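Local coordinates for manganese-dependent inorganic pyrophosphatase (Methanocaldococcus jannaschii, PDB 2EB0), which catalyses the manganese-dependent hydrolysis of inorganic pyrophosphate to two phosphate ions, with two manganese ions bound in each subunit, at residues A22-D26 with G126-L132; L140-I144 with M163-A168; D207-V213 with L301-N306. All blocks are in the same frame, centred on the assembly; numbering follows the deposited sequence.

Contact 1: A22-D26 with G126-L132; sequences AYFLD and GGKKKEL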
loop_
_atom_site.group_PDB
_atom_site.type_symbol
_atom_site.label_atom_id
_atom_site.label_comp_id
_atom_site.label_asym_id
_atom_site.label_seq_id
_atom_site.Cartn_x
_atom_site.Cartn_y
_atom_site.Cartn_z
ATOM N N ALA B 22 -8.182 13.693 -11.768
ATOM C CA ALA B 22 -9.358 13.447 -12.598
ATOM C C ALA B 22 -9.107 14.011 -13.993
ATOM O O ALA B 22 -9.494 13.414 -14.994
ATOM C CB ALA B 22 -10.573 14.101 -11.992
ATOM N N TYR B 23 -8.461 15.168 -14.047
ATOM C CA TYR B 23 -8.133 15.811 -15.317
ATOM C C TYR B 23 -7.206 14.912 -16.136
ATOM O O TYR B 23 -7.410 14.725 -17.330
ATOM C CB TYR B 23 -7.445 17.154 -15.053
ATOM C CG TYR B 23 -6.683 17.727 -16.226
ATOM C CD1 TYR B 23 -7.341 18.379 -17.267
ATOM C CD2 TYR B 23 -5.296 17.629 -16.285
ATOM C CE1 TYR B 23 -6.631 18.929 -18.346
ATOM C CE2 TYR B 23 -4.575 18.169 -17.353
ATOM C CZ TYR B 23 -5.249 18.816 -18.377
ATOM O OH TYR B 23 -4.530 19.343 -19.430
ATOM N N PHE B 24 -6.182 14.363 -15.486
ATOM C CA PHE B 24 -5.221 13.488 -16.155
ATOM C C PHE B 24 -5.808 12.123 -16.503
ATOM O O PHE B 24 -5.485 11.546 -17.535
ATOM C CB PHE B 24 -3.984 13.283 -15.270
ATOM C CG PHE B 24 -3.055 14.463 -15.234
ATOM C CD1 PHE B 24 -2.714 15.053 -14.029
ATOM C CD2 PHE B 24 -2.500 14.966 -16.403
ATOM C CE1 PHE B 24 -1.836 16.122 -13.985
ATOM C CE2 PHE B 24 -1.620 16.038 -16.366
ATOM C CZ PHE B 24 -1.289 16.614 -15.156
ATOM N N LEU B 25 -6.667 11.606 -15.635
ATOM C CA LEU B 25 -7.274 10.301 -15.856
ATOM C C LEU B 25 -8.565 10.396 -16.651
ATOM O O LEU B 25 -9.191 9.383 -16.946
ATOM C CB LEU B 25 -7.535 9.617 -14.513
ATOM C CG LEU B 25 -6.393 8.816 -13.883
ATOM C CD1 LEU B 25 -5.059 9.493 -14.098
ATOM C CD2 LEU B 25 -6.677 8.652 -12.403
ATOM N N ASP B 26 -8.954 11.618 -16.994
ATOM C CA ASP B 26 -10.169 11.872 -17.762
ATOM C C ASP B 26 -11.449 11.312 -17.160
ATOM O O ASP B 26 -12.284 10.757 -17.870
ATOM C CB ASP B 26 -10.019 11.355 -19.199
ATOM C CG ASP B 26 -9.248 12.316 -20.085
ATOM O OD1 ASP B 26 -9.687 13.478 -20.225
ATOM O OD2 ASP B 26 -8.207 11.914 -20.643
ATOM N N GLY B 126 -2.225 5.743 -15.138
ATOM C CA GLY B 126 -3.391 5.903 -15.984
ATOM C C GLY B 126 -3.491 7.242 -16.692
ATOM O O GLY B 126 -4.378 7.430 -17.522
ATOM N N GLY B 127 -2.587 8.164 -16.365
ATOM C CA GLY B 127 -2.591 9.489 -16.970
ATOM C C GLY B 127 -2.600 9.491 -18.487
ATOM O O GLY B 127 -2.146 8.535 -19.111
ATOM N N LYS B 128 -3.099 10.573 -19.083
ATOM C CA LYS B 128 -3.179 10.671 -20.536
ATOM C C LYS B 128 -2.231 11.699 -21.152
ATOM O O LYS B 128 -2.540 12.291 -22.185
ATOM C CB LYS B 128 -4.615 10.992 -20.959
ATOM C CG LYS B 128 -5.671 10.099 -20.320
ATOM C CD LYS B 128 -5.432 8.632 -20.630
ATOM C CE LYS B 128 -6.452 7.747 -19.930
ATOM N NZ LYS B 128 -6.227 6.307 -20.238
ATOM N N LYS B 129 -1.085 11.909 -20.513
ATOM C CA LYS B 129 -0.065 12.839 -21.001
ATOM C C LYS B 129 -0.558 14.229 -21.395
ATOM O O LYS B 129 -0.018 14.852 -22.312
ATOM C CB LYS B 129 0.688 12.218 -22.183
ATOM C CG LYS B 129 1.533 11.005 -21.815
ATOM C CD LYS B 129 2.752 11.397 -20.985
ATOM C CE LYS B 129 3.469 10.170 -20.430
ATOM N NZ LYS B 129 3.866 9.200 -21.494
ATOM N N LYS B 130 -1.567 14.723 -20.689
ATOM C CA LYS B 130 -2.117 16.047 -20.961
ATOM C C LYS B 130 -1.172 17.110 -20.398
ATOM O O LYS B 130 -0.256 16.790 -19.640
ATOM C CB LYS B 130 -3.510 16.140 -20.335
ATOM C CG LYS B 130 -4.412 14.998 -20.795
ATOM C CD LYS B 130 -5.709 14.894 -20.024
ATOM C CE LYS B 130 -6.747 15.868 -20.525
ATOM N NZ LYS B 130 -8.045 15.659 -19.824
ATOM N N GLU B 131 -1.366 18.367 -20.775
ATOM C CA GLU B 131 -0.489 19.413 -20.274
ATOM C C GLU B 131 -1.016 20.059 -19.000
ATOM O O GLU B 131 -2.206 20.337 -18.873
ATOM C CB GLU B 131 -0.274 20.495 -21.333
ATOM C CG GLU B 131 0.566 21.658 -20.828
ATOM C CD GLU B 131 0.731 22.769 -21.844
ATOM O OE1 GLU B 131 1.354 23.793 -21.496
ATOM O OE2 GLU B 131 0.248 22.627 -22.985
ATOM N N LEU B 132 -0.116 20.310 -18.060
ATOM C CA LEU B 132 -0.493 20.938 -16.799
ATOM C C LEU B 132 -0.611 22.442 -16.990
ATOM O O LEU B 132 0.393 23.143 -17.065
ATOM C CB LEU B 132 0.561 20.670 -15.725
ATOM C CG LEU B 132 0.114 20.199 -14.343
ATOM C CD1 LEU B 132 1.122 20.727 -13.319
ATOM C CD2 LEU B 132 -1.282 20.698 -14.016
#
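The ammonium group of Lys-130 reaches back to the C-terminal end of helix 12-25 and meets two acceptors there. NZ donates to the main-chain O of Tyr-23 at 2.7 Å and forms a salt bridge with Asp-26, standing 2.8 Å from OD1 and above the carboxylate plane. The chain of Lys-130 bends at chi3 (81°), which carries CE and NZ over one face of the Tyr-23 ring; the cation-pi contact puts NZ 4.2 Å from the ring centroid, 29° off the normal. At the edge of the ring, near its plane, Tyr-23 OH donates to the backbone O of Glu-131 at 2.6 Å, tilted 25° from the carbonyl plane. These bonds lay the loop between helices 109-118 and 134-148 of the DHH domain across the end of helix 12-25, where Tyr-23 O otherwise has a weak bond from Asp-26 N. Phe-24 O takes a weak bond from Lys-128 N and a CA-H...O contact from Gly-127. The Phe-24 ring, one face covered by Tyr-23 CD2, turns its edge to Lys-130 O and, through CZ, to Leu-132 CG at 3.9 Å. The amide of Leu-132 is bonded to Tyr-117 OH.

Contact 2: L140-I144 with M163-A168; sequences LLSAI and MAKKLA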
loop_
_atom_site.group_PDB
_atom_site.type_symbol
_atom_site.label_atom_id
_atom_site.label_comp_id
_atom_site.label_asym_id
_atom_site.label_seq_id
_atom_site.Cartn_x
_atom_site.Cartn_y
_atom_site.Cartn_z
ATOM N N LEU B 140 -2.051 22.415 -7.341
ATOM C CA LEU B 140 -1.058 21.487 -6.829
ATOM C C LEU B 140 -0.123 22.244 -5.907
ATOM O O LEU B 140 0.275 21.745 -4.850
ATOM C CB LEU B 140 -0.260 20.860 -7.971
ATOM C CG LEU B 140 -0.999 19.918 -8.921
ATOM C CD1 LEU B 140 0.014 19.328 -9.917
ATOM C CD2 LEU B 140 -1.694 18.813 -8.132
ATOM N N LEU B 141 0.228 23.457 -6.327
ATOM C CA LEU B 141 1.106 24.321 -5.556
ATOM C C LEU B 141 0.460 24.615 -4.215
ATOM O O LEU B 141 1.086 24.482 -3.170
ATOM C CB LEU B 141 1.342 25.639 -6.294
ATOM C CG LEU B 141 2.086 26.705 -5.482
ATOM C CD1 LEU B 141 3.359 26.125 -4.888
ATOM C CD2 LEU B 141 2.406 27.889 -6.391
ATOM N N SER B 142 -0.801 25.024 -4.259
ATOM C CA SER B 142 -1.541 25.345 -3.045
ATOM C C SER B 142 -1.621 24.125 -2.127
ATOM O O SER B 142 -1.461 24.236 -0.909
ATOM C CB SER B 142 -2.954 25.809 -3.404
ATOM O OG SER B 142 -2.905 26.833 -4.377
ATOM N N ALA B 143 -1.865 22.965 -2.724
ATOM C CA ALA B 143 -1.972 21.726 -1.966
ATOM C C ALA B 143 -0.676 21.442 -1.223
ATOM O O ALA B 143 -0.697 21.085 -0.047
ATOM C CB ALA B 143 -2.312 20.559 -2.902
ATOM N N ILE B 144 0.453 21.601 -1.906
ATOM C CA ILE B 144 1.740 21.353 -1.279
ATOM C C ILE B 144 1.955 22.307 -0.106
ATOM O O ILE B 144 2.277 21.877 1.002
ATOM C CB ILE B 144 2.899 21.489 -2.300
ATOM C CG1 ILE B 144 2.721 20.445 -3.416
ATOM C CG2 ILE B 144 4.232 21.275 -1.607
ATOM C CD1 ILE B 144 3.857 20.376 -4.414
ATOM N N MET B 163 9.158 20.474 -6.158
ATOM C CA MET B 163 7.933 20.478 -6.925
ATOM C C MET B 163 7.213 21.818 -6.825
ATOM O O MET B 163 6.694 22.324 -7.820
ATOM C CB MET B 163 7.039 19.333 -6.461
ATOM C CG MET B 163 6.497 18.525 -7.615
ATOM S SD MET B 163 7.655 17.452 -8.538
ATOM C CE MET B 163 9.185 18.388 -8.635
ATOM N N ALA B 164 7.200 22.395 -5.626
ATOM C CA ALA B 164 6.563 23.685 -5.404
ATOM C C ALA B 164 7.158 24.740 -6.335
ATOM O O ALA B 164 6.428 25.474 -7.002
ATOM C CB ALA B 164 6.735 24.122 -3.940
ATOM N N LYS B 165 8.483 24.816 -6.386
ATOM C CA LYS B 165 9.140 25.801 -7.236
ATOM C C LYS B 165 8.757 25.671 -8.705
ATOM O O LYS B 165 8.495 26.662 -9.370
ATOM C CB LYS B 165 10.661 25.705 -7.098
ATOM C CG LYS B 165 11.198 26.189 -5.757
ATOM C CD LYS B 165 12.720 26.188 -5.739
ATOM C CE LYS B 165 13.270 26.590 -4.377
ATOM N NZ LYS B 165 12.950 25.584 -3.325
ATOM N N LYS B 166 8.742 24.449 -9.215
ATOM C CA LYS B 166 8.398 24.214 -10.610
ATOM C C LYS B 166 6.932 24.517 -10.899
ATOM O O LYS B 166 6.596 24.994 -11.983
ATOM C CB LYS B 166 8.715 22.770 -10.984
ATOM C CG LYS B 166 10.199 22.473 -11.058
ATOM C CD LYS B 166 10.461 20.977 -11.138
ATOM C CE LYS B 166 11.485 20.650 -12.214
ATOM N NZ LYS B 166 10.959 20.926 -13.588
ATOM N N LEU B 167 6.063 24.233 -9.933
ATOM C CA LEU B 167 4.633 24.491 -10.098
ATOM C C LEU B 167 4.367 25.995 -10.076
ATOM O O LEU B 167 3.554 26.493 -10.850
ATOM C CB LEU B 167 3.833 23.790 -8.993
ATOM C CG LEU B 167 3.902 22.263 -9.067
ATOM C CD1 LEU B 167 3.317 21.658 -7.801
ATOM C CD2 LEU B 167 3.157 21.770 -10.317
ATOM N N ALA B 168 5.064 26.705 -9.189
ATOM C CA ALA B 168 4.935 28.158 -9.075
ATOM C C ALA B 168 5.295 28.797 -10.413
ATOM O O ALA B 168 4.688 29.787 -10.832
ATOM C CB ALA B 168 5.865 28.690 -7.979
#
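Leu-140 opens the interface by setting its CB 3.7 Å from CD1 of Leu-167, while its CD1 approaches the other methyl, Leu-167 CD2; the two side chains cross at about a right angle. Leu-140 also rests on Val-20 of helix 12-25. Leu-141 follows with CG anti to the backbone N (chi1 172°), a torsion that sends its branches along the flank of helix 163-168: CD1 lies against Ala-164, 4.0 Å from its CB, and CD2 against Ala-168, 3.7 Å from its CA. The two alanines, one turn apart, meet these methyls with backbone as well as CB, and the CA atoms of Leu-141 and Ala-164 are 5.5 Å apart, the nearest pair. The helix axes are 9.2 Å apart at closest approach and run broadly antiparallel, their directions 148° apart; 134-148 and 158-171 are consecutive helices, packed together after the parallel sheet characteristic of the DHH domain. Ser-142 OG bonds back to Gly-138 O within its own helix, and Ala-143 packs on helices 12-25 and 109-118. Ile-144 returns to the interface. Its extended CG1 arm (chi2 -174°) delivers CD1 to Leu-167 CD1 at 3.7 Å and to Met-163 CB at 3.9 Å. Leu-167 CD1 thus touches both Leu-140 CB and Ile-144 CD1, from residues one turn apart on helix 134-148. The side chain of Ile-144 lies about 6 Å from that of Asp-147, a ligand of one manganese ion.

Contact 3: D207-V213 with L301-N306; sequences DFNGKKV and LERAYN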
loop_
_atom_site.group_PDB
_atom_site.type_symbol
_atom_site.label_atom_id
_atom_site.label_comp_id
_atom_site.label_asym_id
_atom_site.label_seq_id
_atom_site.Cartn_x
_atom_site.Cartn_y
_atom_site.Cartn_z
ATOM N N ASP B 207 -9.203 3.467 12.943
ATOM C CA ASP B 207 -9.460 2.195 13.586
ATOM C C ASP B 207 -8.080 1.715 14.025
ATOM O O ASP B 207 -7.254 1.338 13.192
ATOM C CB ASP B 207 -10.063 1.182 12.617
ATOM C CG ASP B 207 -10.367 -0.149 13.290
ATOM O OD1 ASP B 207 -10.616 -1.148 12.580
ATOM O OD2 ASP B 207 -10.366 -0.198 14.536
ATOM N N PHE B 208 -7.821 1.762 15.326
ATOM C CA PHE B 208 -6.537 1.321 15.856
ATOM C C PHE B 208 -6.698 0.017 16.617
ATOM O O PHE B 208 -7.116 0.019 17.779
ATOM C CB PHE B 208 -5.931 2.359 16.809
ATOM C CG PHE B 208 -5.508 3.638 16.146
ATOM C CD1 PHE B 208 -5.259 3.690 14.777
ATOM C CD2 PHE B 208 -5.324 4.789 16.903
ATOM C CE1 PHE B 208 -4.832 4.870 14.178
ATOM C CE2 PHE B 208 -4.896 5.973 16.312
ATOM C CZ PHE B 208 -4.650 6.017 14.950
ATOM N N ASN B 209 -6.364 -1.090 15.963
ATOM C CA ASN B 209 -6.461 -2.400 16.599
ATOM C C ASN B 209 -7.862 -2.579 17.206
ATOM O O ASN B 209 -8.013 -2.873 18.390
ATOM C CB ASN B 209 -5.376 -2.501 17.679
ATOM C CG ASN B 209 -5.126 -3.918 18.132
ATOM O OD1 ASN B 209 -5.238 -4.860 17.354
ATOM N ND2 ASN B 209 -4.757 -4.073 19.395
ATOM N N GLY B 210 -8.881 -2.374 16.378
ATOM C CA GLY B 210 -10.254 -2.522 16.821
ATOM C C GLY B 210 -10.854 -1.337 17.562
ATOM O O GLY B 210 -12.067 -1.300 17.780
ATOM N N LYS B 211 -10.030 -0.365 17.945
ATOM C CA LYS B 211 -10.528 0.796 18.683
ATOM C C LYS B 211 -10.819 2.016 17.813
ATOM O O LYS B 211 -10.050 2.364 16.913
ATOM C CB LYS B 211 -9.539 1.190 19.780
ATOM C CG LYS B 211 -9.232 0.082 20.774
ATOM C CD LYS B 211 -10.467 -0.351 21.544
ATOM C CE LYS B 211 -10.107 -1.351 22.624
ATOM N NZ LYS B 211 -9.180 -0.748 23.625
ATOM N N LYS B 212 -11.941 2.664 18.099
ATOM C CA LYS B 212 -12.349 3.847 17.367
ATOM C C LYS B 212 -11.649 5.063 17.959
ATOM O O LYS B 212 -11.915 5.451 19.098
ATOM C CB LYS B 212 -13.869 4.014 17.457
ATOM C CG LYS B 212 -14.434 5.218 16.717
ATOM C CD LYS B 212 -15.957 5.261 16.857
ATOM C CE LYS B 212 -16.564 6.489 16.198
ATOM N NZ LYS B 212 -16.359 6.507 14.729
ATOM N N VAL B 213 -10.733 5.651 17.194
ATOM C CA VAL B 213 -10.022 6.836 17.658
ATOM C C VAL B 213 -10.227 7.979 16.686
ATOM O O VAL B 213 -10.305 7.782 15.470
ATOM C CB VAL B 213 -8.505 6.581 17.826
ATOM C CG1 VAL B 213 -7.813 7.846 18.343
ATOM C CG2 VAL B 213 -8.279 5.437 18.805
ATOM N N LEU B 301 0.627 6.549 18.533
ATOM C CA LEU B 301 -0.680 6.234 19.080
ATOM C C LEU B 301 -1.186 4.872 18.579
ATOM O O LEU B 301 -1.631 4.042 19.378
ATOM C CB LEU B 301 -1.664 7.345 18.722
ATOM C CG LEU B 301 -2.879 7.533 19.626
ATOM C CD1 LEU B 301 -2.431 7.817 21.071
ATOM C CD2 LEU B 301 -3.711 8.709 19.086
ATOM N N GLU B 302 -1.122 4.628 17.272
ATOM C CA GLU B 302 -1.580 3.329 16.782
ATOM C C GLU B 302 -0.633 2.222 17.223
ATOM O O GLU B 302 -1.044 1.077 17.373
ATOM C CB GLU B 302 -1.706 3.299 15.260
ATOM C CG GLU B 302 -1.985 1.897 14.736
ATOM C CD GLU B 302 -2.313 1.864 13.256
ATOM O OE1 GLU B 302 -1.638 2.572 12.478
ATOM O OE2 GLU B 302 -3.244 1.117 12.875
ATOM N N ARG B 303 0.638 2.556 17.422
ATOM C CA ARG B 303 1.591 1.555 17.868
ATOM C C ARG B 303 1.280 1.194 19.307
ATOM O O ARG B 303 1.379 0.033 19.693
ATOM C CB ARG B 303 3.029 2.059 17.752
ATOM C CG ARG B 303 3.667 1.772 16.403
ATOM C CD ARG B 303 5.184 1.789 16.503
ATOM N NE ARG B 303 5.688 3.112 16.855
ATOM C CZ ARG B 303 5.742 4.138 16.011
ATOM N NH1 ARG B 303 5.326 3.990 14.758
ATOM N NH2 ARG B 303 6.207 5.313 16.421
ATOM N N ALA B 304 0.894 2.188 20.098
ATOM C CA ALA B 304 0.550 1.946 21.494
ATOM C C ALA B 304 -0.676 1.037 21.571
ATOM O O ALA B 304 -0.695 0.072 22.328
ATOM C CB ALA B 304 0.267 3.264 22.209
ATOM N N TYR B 305 -1.693 1.344 20.773
ATOM C CA TYR B 305 -2.917 0.557 20.767
ATOM C C TYR B 305 -2.760 -0.910 20.401
ATOM O O TYR B 305 -3.239 -1.781 21.125
ATOM C CB TYR B 305 -3.950 1.172 19.827
ATOM C CG TYR B 305 -4.904 2.112 20.510
ATOM C CD1 TYR B 305 -4.611 3.466 20.630
ATOM C CD2 TYR B 305 -6.105 1.645 21.039
ATOM C CE1 TYR B 305 -5.493 4.339 21.258
ATOM C CE2 TYR B 305 -6.996 2.511 21.676
ATOM C CZ TYR B 305 -6.684 3.857 21.778
ATOM O OH TYR B 305 -7.562 4.721 22.388
ATOM N N ASN B 306 -2.112 -1.200 19.278
ATOM C CA ASN B 306 -1.971 -2.595 18.897
ATOM C C ASN B 306 -0.749 -3.238 19.539
ATOM O O ASN B 306 -0.670 -4.460 19.665
ATOM C CB ASN B 306 -1.938 -2.751 17.367
ATOM C CG ASN B 306 -0.719 -2.138 16.741
ATOM O OD1 ASN B 306 0.354 -2.140 17.329
ATOM N ND2 ASN B 306 -0.869 -1.632 15.523
HETATM O O HOH W 1 -3.865 -0.940 14.280
HETATM O O HOH W 2 -5.198 -2.737 22.434
#
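Glu-302 lies over one face of the Phe-208 ring, its CB 3.7 Å from the centroid, where a beta hairpin meets the C-terminal helix of the DHHA2 domain. The hairpin joins strands 204-208 and 211-220 through a type I' turn from Phe-208 to Lys-211. With CG of Glu-302 anti to its main-chain N, the chain runs on past CD1 of Phe-208, and the carboxylate plane stands 38° from the ring. Leu-301 CD2 comes to the edge of the same ring, near CE2. The rings of Phe-208 and Tyr-305 sit obliquely, planes at 52°; the closer contact of the two side chains is between their CB atoms, 3.8 Å apart. A serine in place of Phe-208 would probably open a gap between hairpin and helix, depriving Glu-302 CB of the ring beneath it and Tyr-305 of a neighbour. The edge of the Tyr-305 ring meets Lys-211, whose CG is 3.4 Å from CE2; Val-213 CG2 approaches CZ, and the hydroxyl is bonded to Asp-247. At the turn, a water takes a weak bond from Asn-209 N and donates to Glu-302 OE2 at 2.6 Å. Asn-209 ND2 also donates directly to the backbone O of Tyr-305 at 3.2 Å, arriving from 40° above the carbonyl plane, and a second water gives a 2.5 Å bond to that same oxygen.

In the fold
From the N terminus, contact 1 closes the longest loop of the three, bringing the end of helix 12-25 against the segment before helix 134-148 after most of the parallel sheet has been built between them. Contact 2 follows at once and closes a short one, pairing helices 134-148 and 158-171. Contact 3 then closes a loop of 87 residues within the DHHA2 domain, joining its first hairpin to its last helix. The loops run in series, none nested or crossed. Contacts 1 and 2 nevertheless touch, Leu-132 CD1 lying 3.8 Å from both Leu-140 CD1 and Leu-167 CD2, whereas contact 3 lies on the opposite side of the chain's centre, its nearest atoms about 22 Å from contact 2.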